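Local coordinates for protein putative fimbrium tip subunit Fim1C (Bacteroides ovatus, PDB 4EPS) that is probably a component of the tip of fimbriae, the cell-surface filaments that mediate adhesion and biofilm formation, at residues Y89-G100 against F109-W117; H157-K165 against K246-V257. One frame throughout, in Å; residues are numbered along the deposited sequence. Where two conformers were deposited one is given.

Contact 1. Residues Y89-G100 against F109-W117; sequences YAYYPYQSEMTG and FFAPLAAGW
In the beta-rich fimbrillin-like region, the C-terminal part of strand 87-92 and the loop after it are covered by the short helix 111-115 and its flanks, and the seam opens with Y89 lying on F109. Their rings form a face-to-face stack, centroids 4.2 Å apart and planes only 16° from parallel. F109 also lays its CB over the same Y89 face, 3.5 Å from Y89 CE2. With CG of F109 anti to its backbone N (chi1 -175°), the ring runs on from that CB across Y89 instead of turning off it.

F110, at the N-cap position, is sandwiched: F109 CD2 sits over the centre of one ring face and Y91 CB over the opposite one, toward the rim. This second approach is a CH-pi contact, with CB of Y91 4.1 Å from the centroid of the F110 ring. The Y91 and F110 rings themselves meet obliquely. At the edge of F110, near its plane, comes the selenomethionine methyl M98 CE, whose doubly bent chain also brings it 3.8 Å from L113 CD2.

Farther along, W117 CH2 is 3.7 Å from P93 CD, next to the cis peptide bond. The Q95 amide stands at the indole edge, its plane 75° from the ring; its NE2 donates an almost straight bond of 3.0 Å to P93 O, which fixes the amide's rotation. Y91 OH accepts from the Q95 backbone N at 2.9 Å and bonds N62 as well, while W117 NE1 is taken by Q132.

No hydrogen bond crosses between the two segments; they are joined mainly by aromatic and aliphatic side chains, a short helix and its flanking aromatics packed against a strand of this fimbrillin-like region, which belongs to the transthyretin clan.

Contact 2. Residues H157-K165 against K246-V257; sequences HRMSLVVVK and KMKEGKYKRFVV
R158 and E249 run alongside each other in the same direction, guanidinium and carboxylate planes 11° apart. In the R158 conformer described, their salt bridge runs from R158 NE to E249 OE2 at 3.0 Å. Water 2 links R158 NH2 to E249 OE1, and water 1 joins E249 OE2 to H157 O; R158 NH2 also pairs with D108. The type II turn from K248 to K251 places G250 where a CB would crowd H157 O; its N donates to M159 O. Beyond it, strands 160-165 and 251-256 run parallel, their axes 19° apart, and six backbone bonds zip L161 through K165 to K251 through V257 in a regular parallel beta ladder.

On one face of the ladder L161 CB meets Y252 CB at 3.7 Å, and V163 crosses the chain of R254, whose guanidinium forms a salt bridge with E217. On the other, V162 divides its branches: CG1, anti to the backbone N (chi1 162°), reaches F255 CE2 at 4.1 Å, while CG2 touches M247 CE at 3.7 Å. With an alanine here both branches go, which would probably open a gap beside the F255 ring and the M247 methyl. K253 CG lies over one F255 face.

Overall arrangement
Contact 1 is complete in sequence before contact 2 begins, and all four segments fall within the fimbrillin-like region. Their centres are 22 Å apart. Strand connections tie them together: 87-92 of contact 1 pairs antiparallel with 135-145, which pairs antiparallel with 148-174, the long strand that carries 157-165 of contact 2. They also touch directly, with A114 CB 3.6 Å from R158 NH2 and W117 CD1 3.9 Å from M159 CE. The helix laid over one strand in contact 1 thus abuts R158 and M159, just ahead of the parallel ladder in contact 2, so both belong to one continuous beta-rich region of the probable tip subunit.

Contact 1. Residues Y89-G100 against F109-W117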
loop_
_atom_site.group_PDB
_atom_site.type_symbol
_atom_site.label_atom_id
_atom_site.label_comp_id
_atom_site.label_asym_id
_atom_site.label_seq_id
_atom_site.Cartn_x
_atom_site.Cartn_y
_atom_site.Cartn_z
ATOM N N TYR A 89 -41.728 43.171 -4.511
ATOM C CA TYR A 89 -41.660 41.749 -4.126
ATOM C C TYR A 89 -41.322 40.912 -5.318
ATOM O O TYR A 89 -41.831 41.188 -6.413
ATOM C CB TYR A 89 -43.020 41.261 -3.576
ATOM C CG TYR A 89 -43.502 41.973 -2.344
ATOM C CD1 TYR A 89 -44.255 43.142 -2.442
ATOM C CD2 TYR A 89 -43.237 41.468 -1.076
ATOM C CE1 TYR A 89 -44.710 43.806 -1.304
ATOM C CE2 TYR A 89 -43.695 42.120 0.070
ATOM C CZ TYR A 89 -44.442 43.279 -0.054
ATOM O OH TYR A 89 -44.915 43.907 1.062
ATOM N N ALA A 90 -40.526 39.862 -5.128
ATOM C CA ALA A 90 -40.247 38.962 -6.252
ATOM C C ALA A 90 -40.355 37.511 -5.807
ATOM O O ALA A 90 -40.135 37.201 -4.634
ATOM C CB ALA A 90 -38.874 39.230 -6.848
ATOM N N TYR A 91 -40.682 36.628 -6.749
ATOM C CA TYR A 91 -40.734 35.190 -6.456
ATOM C C TYR A 91 -40.254 34.412 -7.654
ATOM O O TYR A 91 -40.320 34.875 -8.801
ATOM C CB TYR A 91 -42.160 34.723 -6.037
ATOM C CG TYR A 91 -43.105 34.632 -7.218
ATOM C CD1 TYR A 91 -43.632 35.782 -7.802
ATOM C CD2 TYR A 91 -43.378 33.408 -7.826
ATOM C CE1 TYR A 91 -44.457 35.712 -8.924
ATOM C CE2 TYR A 91 -44.158 33.331 -8.980
ATOM C CZ TYR A 91 -44.710 34.486 -9.515
ATOM O OH TYR A 91 -45.465 34.434 -10.660
ATOM N N TYR A 92 -39.833 33.191 -7.372
ATOM C CA TYR A 92 -39.388 32.208 -8.341
ATOM C C TYR A 92 -40.049 30.860 -8.001
ATOM O O TYR A 92 -40.045 30.513 -6.822
ATOM C CB TYR A 92 -37.849 32.072 -8.255
ATOM C CG TYR A 92 -37.330 30.932 -9.105
ATOM C CD1 TYR A 92 -37.264 29.632 -8.601
ATOM C CD2 TYR A 92 -36.986 31.135 -10.443
ATOM C CE1 TYR A 92 -36.885 28.563 -9.410
ATOM C CE2 TYR A 92 -36.567 30.078 -11.249
ATOM C CZ TYR A 92 -36.522 28.796 -10.728
ATOM O OH TYR A 92 -36.114 27.762 -11.521
ATOM N N PRO A 93 -40.420 30.003 -8.978
ATOM C CA PRO A 93 -40.469 30.250 -10.431
ATOM C C PRO A 93 -41.763 30.941 -10.817
ATOM O O PRO A 93 -42.820 30.645 -10.245
ATOM C CB PRO A 93 -40.376 28.837 -11.028
ATOM C CG PRO A 93 -41.070 27.946 -9.986
ATOM C CD PRO A 93 -40.924 28.649 -8.640
ATOM N N TYR A 94 -41.677 31.851 -11.798
ATOM C CA TYR A 94 -42.821 32.604 -12.314
ATOM C C TYR A 94 -43.986 31.675 -12.651
ATOM O O TYR A 94 -43.774 30.628 -13.271
ATOM C CB TYR A 94 -42.389 33.368 -13.586
ATOM C CG TYR A 94 -43.539 33.992 -14.348
ATOM C CD1 TYR A 94 -44.131 35.173 -13.908
ATOM C CD2 TYR A 94 -44.009 33.423 -15.529
ATOM C CE1 TYR A 94 -45.204 35.743 -14.593
ATOM C CE2 TYR A 94 -45.067 33.997 -16.236
ATOM C CZ TYR A 94 -45.663 35.156 -15.763
ATOM O OH TYR A 94 -46.710 35.718 -16.451
ATOM N N GLN A 95 -45.198 32.082 -12.248
ATOM C CA GLN A 95 -46.480 31.404 -12.501
ATOM C C GLN A 95 -47.364 32.376 -13.279
ATOM O O GLN A 95 -47.491 33.529 -12.865
ATOM C CB GLN A 95 -47.165 30.999 -11.169
ATOM C CG GLN A 95 -46.319 30.116 -10.220
ATOM C CD GLN A 95 -46.004 28.756 -10.789
ATOM O OE1 GLN A 95 -46.893 27.933 -11.029
ATOM N NE2 GLN A 95 -44.728 28.476 -11.003
ATOM N N SER A 96 -47.936 31.933 -14.412
ATOM C CA SER A 96 -48.852 32.731 -15.243
ATOM C C SER A 96 -50.073 33.177 -14.452
ATOM O O SER A 96 -50.555 34.296 -14.654
ATOM C CB SER A 96 -49.318 31.935 -16.461
ATOM O OG SER A 96 -48.321 31.928 -17.468
ATOM N N GLU A 97 -50.560 32.315 -13.533
ATOM C CA GLU A 97 -51.738 32.627 -12.722
ATOM C C GLU A 97 -51.347 32.888 -11.267
ATOM O O GLU A 97 -50.849 31.997 -10.585
ATOM C CB GLU A 97 -52.791 31.491 -12.831
ATOM C CG GLU A 97 -54.134 31.803 -12.179
ATOM C CD GLU A 97 -54.931 32.933 -12.806
ATOM O OE1 GLU A 97 -54.722 34.103 -12.410
ATOM O OE2 GLU A 97 -55.773 32.649 -13.688
HETATM N N MSE A 98 -51.586 34.113 -10.791
HETATM C CA MSE A 98 -51.260 34.483 -9.411
HETATM C C MSE A 98 -52.491 35.032 -8.690
HETATM O O MSE A 98 -52.376 35.529 -7.568
HETATM C CB MSE A 98 -50.083 35.472 -9.362
HETATM C CG MSE A 98 -48.732 34.804 -9.656
HETATM SE SE MSE A 98 -48.241 33.541 -8.266
HETATM C CE MSE A 98 -47.774 34.823 -6.841
ATOM N N THR A 99 -53.686 34.877 -9.291
ATOM C CA THR A 99 -54.927 35.336 -8.645
ATOM C C THR A 99 -55.108 34.580 -7.323
ATOM O O THR A 99 -55.046 33.352 -7.300
ATOM C CB THR A 99 -56.149 35.186 -9.592
ATOM O OG1 THR A 99 -55.882 35.892 -10.811
ATOM C CG2 THR A 99 -57.431 35.724 -8.975
ATOM N N GLY A 100 -55.256 35.341 -6.245
ATOM C CA GLY A 100 -55.437 34.823 -4.896
ATOM C C GLY A 100 -54.188 34.226 -4.282
ATOM O O GLY A 100 -54.269 33.628 -3.205
ATOM N N PHE A 109 -46.480 38.577 2.268
ATOM C CA PHE A 109 -47.126 38.802 0.968
ATOM C C PHE A 109 -47.356 37.514 0.156
ATOM O O PHE A 109 -48.329 37.450 -0.587
ATOM C CB PHE A 109 -46.305 39.789 0.132
ATOM C CG PHE A 109 -46.906 40.218 -1.192
ATOM C CD1 PHE A 109 -47.936 41.155 -1.237
ATOM C CD2 PHE A 109 -46.392 39.743 -2.394
ATOM C CE1 PHE A 109 -48.470 41.576 -2.459
ATOM C CE2 PHE A 109 -46.900 40.191 -3.619
ATOM C CZ PHE A 109 -47.936 41.110 -3.646
ATOM N N PHE A 110 -46.446 36.522 0.246
ATOM C CA PHE A 110 -46.617 35.301 -0.546
ATOM C C PHE A 110 -47.138 34.093 0.286
ATOM O O PHE A 110 -47.030 32.946 -0.168
ATOM C CB PHE A 110 -45.296 34.935 -1.238
ATOM C CG PHE A 110 -44.849 35.915 -2.304
ATOM C CD1 PHE A 110 -45.504 35.983 -3.533
ATOM C CD2 PHE A 110 -43.729 36.716 -2.106
ATOM C CE1 PHE A 110 -45.058 36.853 -4.542
ATOM C CE2 PHE A 110 -43.285 37.591 -3.108
ATOM C CZ PHE A 110 -43.942 37.643 -4.323
ATOM N N ALA A 111 -47.720 34.348 1.475
ATOM C CA ALA A 111 -48.274 33.279 2.326
ATOM C C ALA A 111 -49.240 32.337 1.538
ATOM O O ALA A 111 -49.034 31.119 1.635
ATOM C CB ALA A 111 -48.980 33.865 3.547
ATOM N N PRO A 112 -50.218 32.821 0.710
ATOM C CA PRO A 112 -51.105 31.871 -0.009
ATOM C C PRO A 112 -50.392 31.065 -1.098
ATOM O O PRO A 112 -50.747 29.916 -1.337
ATOM C CB PRO A 112 -52.177 32.778 -0.627
ATOM C CG PRO A 112 -52.101 34.073 0.171
ATOM C CD PRO A 112 -50.644 34.218 0.459
ATOM N N LEU A 113 -49.399 31.660 -1.771
ATOM C CA LEU A 113 -48.615 30.945 -2.791
ATOM C C LEU A 113 -47.912 29.755 -2.138
ATOM O O LEU A 113 -48.009 28.635 -2.634
ATOM C CB LEU A 113 -47.605 31.906 -3.441
ATOM C CG LEU A 113 -46.640 31.331 -4.482
ATOM C CD1 LEU A 113 -47.396 30.785 -5.726
ATOM C CD2 LEU A 113 -45.598 32.394 -4.866
ATOM N N ALA A 114 -47.272 29.993 -0.978
ATOM C CA ALA A 114 -46.559 28.955 -0.241
ATOM C C ALA A 114 -47.530 27.908 0.324
ATOM O O ALA A 114 -47.272 26.711 0.185
ATOM C CB ALA A 114 -45.741 29.580 0.875
ATOM N N ALA A 115 -48.666 28.351 0.906
ATOM C CA ALA A 115 -49.678 27.446 1.483
ATOM C C ALA A 115 -50.268 26.473 0.442
ATOM O O ALA A 115 -50.454 25.301 0.759
ATOM C CB ALA A 115 -50.797 28.246 2.136
ATOM N N GLY A 116 -50.535 26.951 -0.770
ATOM C CA GLY A 116 -51.099 26.120 -1.829
ATOM C C GLY A 116 -50.091 25.449 -2.750
ATOM O O GLY A 116 -50.481 24.777 -3.710
ATOM N N TRP A 117 -48.777 25.615 -2.478
ATOM C CA TRP A 117 -47.730 25.055 -3.336
ATOM C C TRP A 117 -47.784 23.532 -3.315
ATOM O O TRP A 117 -47.631 22.921 -2.258
ATOM C CB TRP A 117 -46.344 25.586 -2.921
ATOM C CG TRP A 117 -45.275 25.368 -3.955
ATOM C CD1 TRP A 117 -44.252 24.469 -3.900
ATOM C CD2 TRP A 117 -45.089 26.118 -5.169
ATOM N NE1 TRP A 117 -43.453 24.589 -5.018
ATOM C CE2 TRP A 117 -43.943 25.593 -5.814
ATOM C CE3 TRP A 117 -45.787 27.184 -5.778
ATOM C CZ2 TRP A 117 -43.470 26.100 -7.031
ATOM C CZ3 TRP A 117 -45.327 27.676 -6.996
ATOM C CH2 TRP A 117 -44.181 27.137 -7.608
#

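Contact 2. Residues H157-K165 against K246-V257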
loop_
_atom_site.group_PDB
_atom_site.type_symbol
_atom_site.label_atom_id
_atom_site.label_comp_id
_atom_site.label_asym_id
_atom_site.label_seq_id
_atom_site.Cartn_x
_atom_site.Cartn_y
_atom_site.Cartn_z
ATOM N N HIS A 157 -35.884 30.134 0.178
ATOM C CA HIS A 157 -36.590 28.914 -0.234
ATOM C C HIS A 157 -37.721 28.649 0.749
ATOM O O HIS A 157 -37.508 28.702 1.980
ATOM C CB HIS A 157 -35.615 27.726 -0.301
ATOM C CG HIS A 157 -34.570 27.864 -1.364
ATOM N ND1 HIS A 157 -34.672 27.184 -2.561
ATOM C CD2 HIS A 157 -33.441 28.615 -1.381
ATOM C CE1 HIS A 157 -33.579 27.492 -3.249
ATOM N NE2 HIS A 157 -32.815 28.362 -2.584
ATOM N N ARG A 158 -38.927 28.378 0.218
ATOM C CA ARG A 158 -40.100 28.152 1.059
ATOM C C ARG A 158 -40.276 26.675 1.440
ATOM O O ARG A 158 -40.969 26.378 2.406
ATOM C CB ARG A 158 -41.356 28.689 0.362
ATOM C CG ARG A 158 -41.308 30.209 0.130
ATOM C CD ARG A 158 -41.085 31.003 1.409
ATOM N NE ARG A 158 -42.282 31.004 2.244
ATOM C CZ ARG A 158 -43.145 32.013 2.319
ATOM N NH1 ARG A 158 -42.935 33.126 1.630
ATOM N NH2 ARG A 158 -44.220 31.919 3.088
HETATM N N MSE A 159 -39.659 25.756 0.689
HETATM C CA MSE A 159 -39.778 24.335 1.001
HETATM C C MSE A 159 -38.634 23.919 1.921
HETATM O O MSE A 159 -37.735 24.719 2.206
HETATM C CB MSE A 159 -39.745 23.488 -0.313
HETATM C CG MSE A 159 -40.920 23.792 -1.265
HETATM SE SE MSE A 159 -42.666 23.449 -0.416
HETATM C CE MSE A 159 -43.300 25.316 -0.183
ATOM N N SER A 160 -38.653 22.656 2.359
ATOM C CA SER A 160 -37.565 22.091 3.148
ATOM C C SER A 160 -36.825 21.130 2.240
ATOM O O SER A 160 -37.328 20.819 1.159
ATOM C CB SER A 160 -38.106 21.409 4.406
ATOM O OG SER A 160 -37.017 21.144 5.277
ATOM N N LEU A 161 -35.641 20.675 2.641
ATOM C CA LEU A 161 -34.855 19.810 1.763
ATOM C C LEU A 161 -34.291 18.592 2.475
ATOM O O LEU A 161 -33.646 18.717 3.519
ATOM C CB LEU A 161 -33.703 20.634 1.152
ATOM C CG LEU A 161 -32.792 19.904 0.138
ATOM C CD1 LEU A 161 -33.585 19.553 -1.161
ATOM C CD2 LEU A 161 -31.587 20.736 -0.171
ATOM N N VAL A 162 -34.507 17.415 1.879
ATOM C CA VAL A 162 -33.912 16.166 2.344
ATOM C C VAL A 162 -32.634 15.969 1.513
ATOM O O VAL A 162 -32.688 16.038 0.281
ATOM C CB VAL A 162 -34.885 14.945 2.218
ATOM C CG1 VAL A 162 -34.138 13.591 2.285
ATOM C CG2 VAL A 162 -35.969 14.993 3.287
ATOM N N VAL A 163 -31.512 15.676 2.168
ATOM C CA VAL A 163 -30.257 15.353 1.466
ATOM C C VAL A 163 -29.847 13.951 1.939
ATOM O O VAL A 163 -29.808 13.731 3.152
ATOM C CB VAL A 163 -29.125 16.396 1.685
ATOM C CG1 VAL A 163 -27.845 15.968 0.942
ATOM C CG2 VAL A 163 -29.576 17.795 1.214
ATOM N N VAL A 164 -29.597 13.010 1.000
ATOM C CA VAL A 164 -29.195 11.646 1.361
ATOM C C VAL A 164 -27.786 11.386 0.816
ATOM O O VAL A 164 -27.553 11.538 -0.379
ATOM C CB VAL A 164 -30.183 10.539 0.877
ATOM C CG1 VAL A 164 -29.777 9.166 1.432
ATOM C CG2 VAL A 164 -31.633 10.870 1.232
ATOM N N LYS A 165 -26.873 10.951 1.697
ATOM C CA LYS A 165 -25.512 10.563 1.319
ATOM C C LYS A 165 -25.357 9.059 1.563
ATOM O O LYS A 165 -25.214 8.630 2.713
ATOM C CB LYS A 165 -24.472 11.376 2.132
ATOM C CG LYS A 165 -23.021 11.121 1.707
ATOM C CD LYS A 165 -22.737 11.746 0.364
ATOM C CE LYS A 165 -21.273 11.660 0.021
ATOM N NZ LYS A 165 -21.079 12.034 -1.392
ATOM N N LYS A 246 -37.639 17.423 11.385
ATOM C CA LYS A 246 -36.395 17.913 10.793
ATOM C C LYS A 246 -36.648 18.729 9.523
ATOM O O LYS A 246 -35.686 19.129 8.864
ATOM C CB LYS A 246 -35.455 16.720 10.499
ATOM C CG LYS A 246 -35.138 15.893 11.747
ATOM C CD LYS A 246 -34.599 14.526 11.403
ATOM C CE LYS A 246 -34.767 13.552 12.549
ATOM N NZ LYS A 246 -34.301 12.196 12.161
HETATM N N MSE A 247 -37.926 18.966 9.180
HETATM C CA MSE A 247 -38.314 19.642 7.931
HETATM C C MSE A 247 -38.652 21.117 8.167
HETATM O O MSE A 247 -39.824 21.493 8.244
HETATM C CB MSE A 247 -39.482 18.891 7.274
HETATM C CG MSE A 247 -39.154 17.421 6.973
HETATM SE SE MSE A 247 -38.011 17.283 5.376
HETATM C CE MSE A 247 -36.237 17.183 6.208
ATOM N N LYS A 248 -37.612 21.944 8.315
ATOM C CA LYS A 248 -37.777 23.388 8.552
ATOM C C LYS A 248 -37.708 24.140 7.231
ATOM O O LYS A 248 -36.885 23.801 6.379
ATOM C CB LYS A 248 -36.688 23.914 9.499
ATOM C CG LYS A 248 -36.872 23.496 10.956
ATOM C CD LYS A 248 -35.936 24.293 11.855
ATOM C CE LYS A 248 -36.327 24.228 13.312
ATOM N NZ LYS A 248 -35.657 25.297 14.104
ATOM N N GLU A 249 -38.559 25.154 7.075
ATOM C CA GLU A 249 -38.599 25.990 5.873
ATOM C C GLU A 249 -37.237 26.628 5.603
ATOM O O GLU A 249 -36.626 27.198 6.514
ATOM C CB GLU A 249 -39.689 27.059 6.059
ATOM C CG GLU A 249 -39.818 28.058 4.938
ATOM C CD GLU A 249 -40.743 29.221 5.267
ATOM O OE1 GLU A 249 -41.585 29.080 6.182
ATOM O OE2 GLU A 249 -40.636 30.270 4.596
ATOM N N GLY A 250 -36.754 26.498 4.361
ATOM C CA GLY A 250 -35.476 27.060 3.959
ATOM C C GLY A 250 -34.266 26.381 4.559
ATOM O O GLY A 250 -33.166 26.943 4.554
ATOM N N LYS A 251 -34.452 25.161 5.077
ATOM C CA LYS A 251 -33.344 24.431 5.683
ATOM C C LYS A 251 -33.298 23.007 5.174
ATOM O O LYS A 251 -34.292 22.504 4.651
ATOM C CB LYS A 251 -33.458 24.442 7.234
ATOM C CG LYS A 251 -33.437 25.870 7.801
ATOM C CD LYS A 251 -33.118 25.885 9.271
ATOM C CE LYS A 251 -32.982 27.302 9.786
ATOM N NZ LYS A 251 -32.480 27.316 11.187
ATOM N N TYR A 252 -32.132 22.374 5.289
ATOM C CA TYR A 252 -31.988 20.988 4.870
ATOM C C TYR A 252 -31.551 20.089 6.028
ATOM O O TYR A 252 -30.876 20.526 6.970
ATOM C CB TYR A 252 -30.977 20.846 3.693
ATOM C CG TYR A 252 -29.521 21.035 4.054
ATOM C CD1 TYR A 252 -28.761 19.975 4.550
ATOM C CD2 TYR A 252 -28.878 22.245 3.818
ATOM C CE1 TYR A 252 -27.409 20.135 4.859
ATOM C CE2 TYR A 252 -27.516 22.406 4.081
ATOM C CZ TYR A 252 -26.790 21.352 4.615
ATOM O OH TYR A 252 -25.458 21.523 4.878
ATOM N N LYS A 253 -31.878 18.823 5.891
ATOM C CA LYS A 253 -31.451 17.778 6.805
ATOM C C LYS A 253 -30.677 16.782 5.959
ATOM O O LYS A 253 -31.240 16.242 4.994
ATOM C CB LYS A 253 -32.660 17.134 7.510
ATOM C CG LYS A 253 -32.347 15.812 8.246
ATOM C CD LYS A 253 -31.310 15.911 9.353
ATOM C CE LYS A 253 -30.911 14.516 9.788
ATOM N NZ LYS A 253 -29.774 14.520 10.752
ATOM N N ARG A 254 -29.409 16.553 6.306
ATOM C CA ARG A 254 -28.581 15.595 5.579
ATOM C C ARG A 254 -28.516 14.279 6.344
ATOM O O ARG A 254 -28.121 14.253 7.508
ATOM C CB ARG A 254 -27.168 16.137 5.302
ATOM C CG ARG A 254 -26.290 15.141 4.531
ATOM C CD ARG A 254 -24.891 15.679 4.264
ATOM N NE ARG A 254 -24.779 16.334 2.955
ATOM C CZ ARG A 254 -24.554 17.634 2.775
ATOM N NH1 ARG A 254 -24.409 18.442 3.819
ATOM N NH2 ARG A 254 -24.463 18.134 1.551
ATOM N N PHE A 255 -28.915 13.197 5.685
ATOM C CA PHE A 255 -28.861 11.853 6.267
ATOM C C PHE A 255 -27.620 11.158 5.711
ATOM O O PHE A 255 -27.566 10.908 4.507
ATOM C CB PHE A 255 -30.110 11.052 5.913
ATOM C CG PHE A 255 -31.392 11.606 6.482
ATOM C CD1 PHE A 255 -31.835 11.220 7.748
ATOM C CD2 PHE A 255 -32.168 12.499 5.748
ATOM C CE1 PHE A 255 -33.041 11.704 8.268
ATOM C CE2 PHE A 255 -33.389 12.977 6.266
ATOM C CZ PHE A 255 -33.813 12.576 7.521
ATOM N N VAL A 256 -26.634 10.870 6.568
ATOM C CA VAL A 256 -25.400 10.168 6.143
ATOM C C VAL A 256 -25.609 8.680 6.465
ATOM O O VAL A 256 -25.763 8.309 7.622
ATOM C CB VAL A 256 -24.125 10.762 6.793
ATOM C CG1 VAL A 256 -22.871 9.956 6.400
ATOM C CG2 VAL A 256 -23.962 12.243 6.407
ATOM N N VAL A 257 -25.675 7.850 5.429
ATOM C CA VAL A 257 -25.984 6.434 5.598
ATOM C C VAL A 257 -24.693 5.617 5.656
ATOM O O VAL A 257 -23.857 5.708 4.760
ATOM C CB VAL A 257 -26.922 5.936 4.457
ATOM C CG1 VAL A 257 -27.228 4.435 4.595
ATOM C CG2 VAL A 257 -28.222 6.770 4.414
HETATM O O HOH W 1 -38.252 30.632 3.688
HETATM O O HOH W 2 -44.020 29.654 4.561
#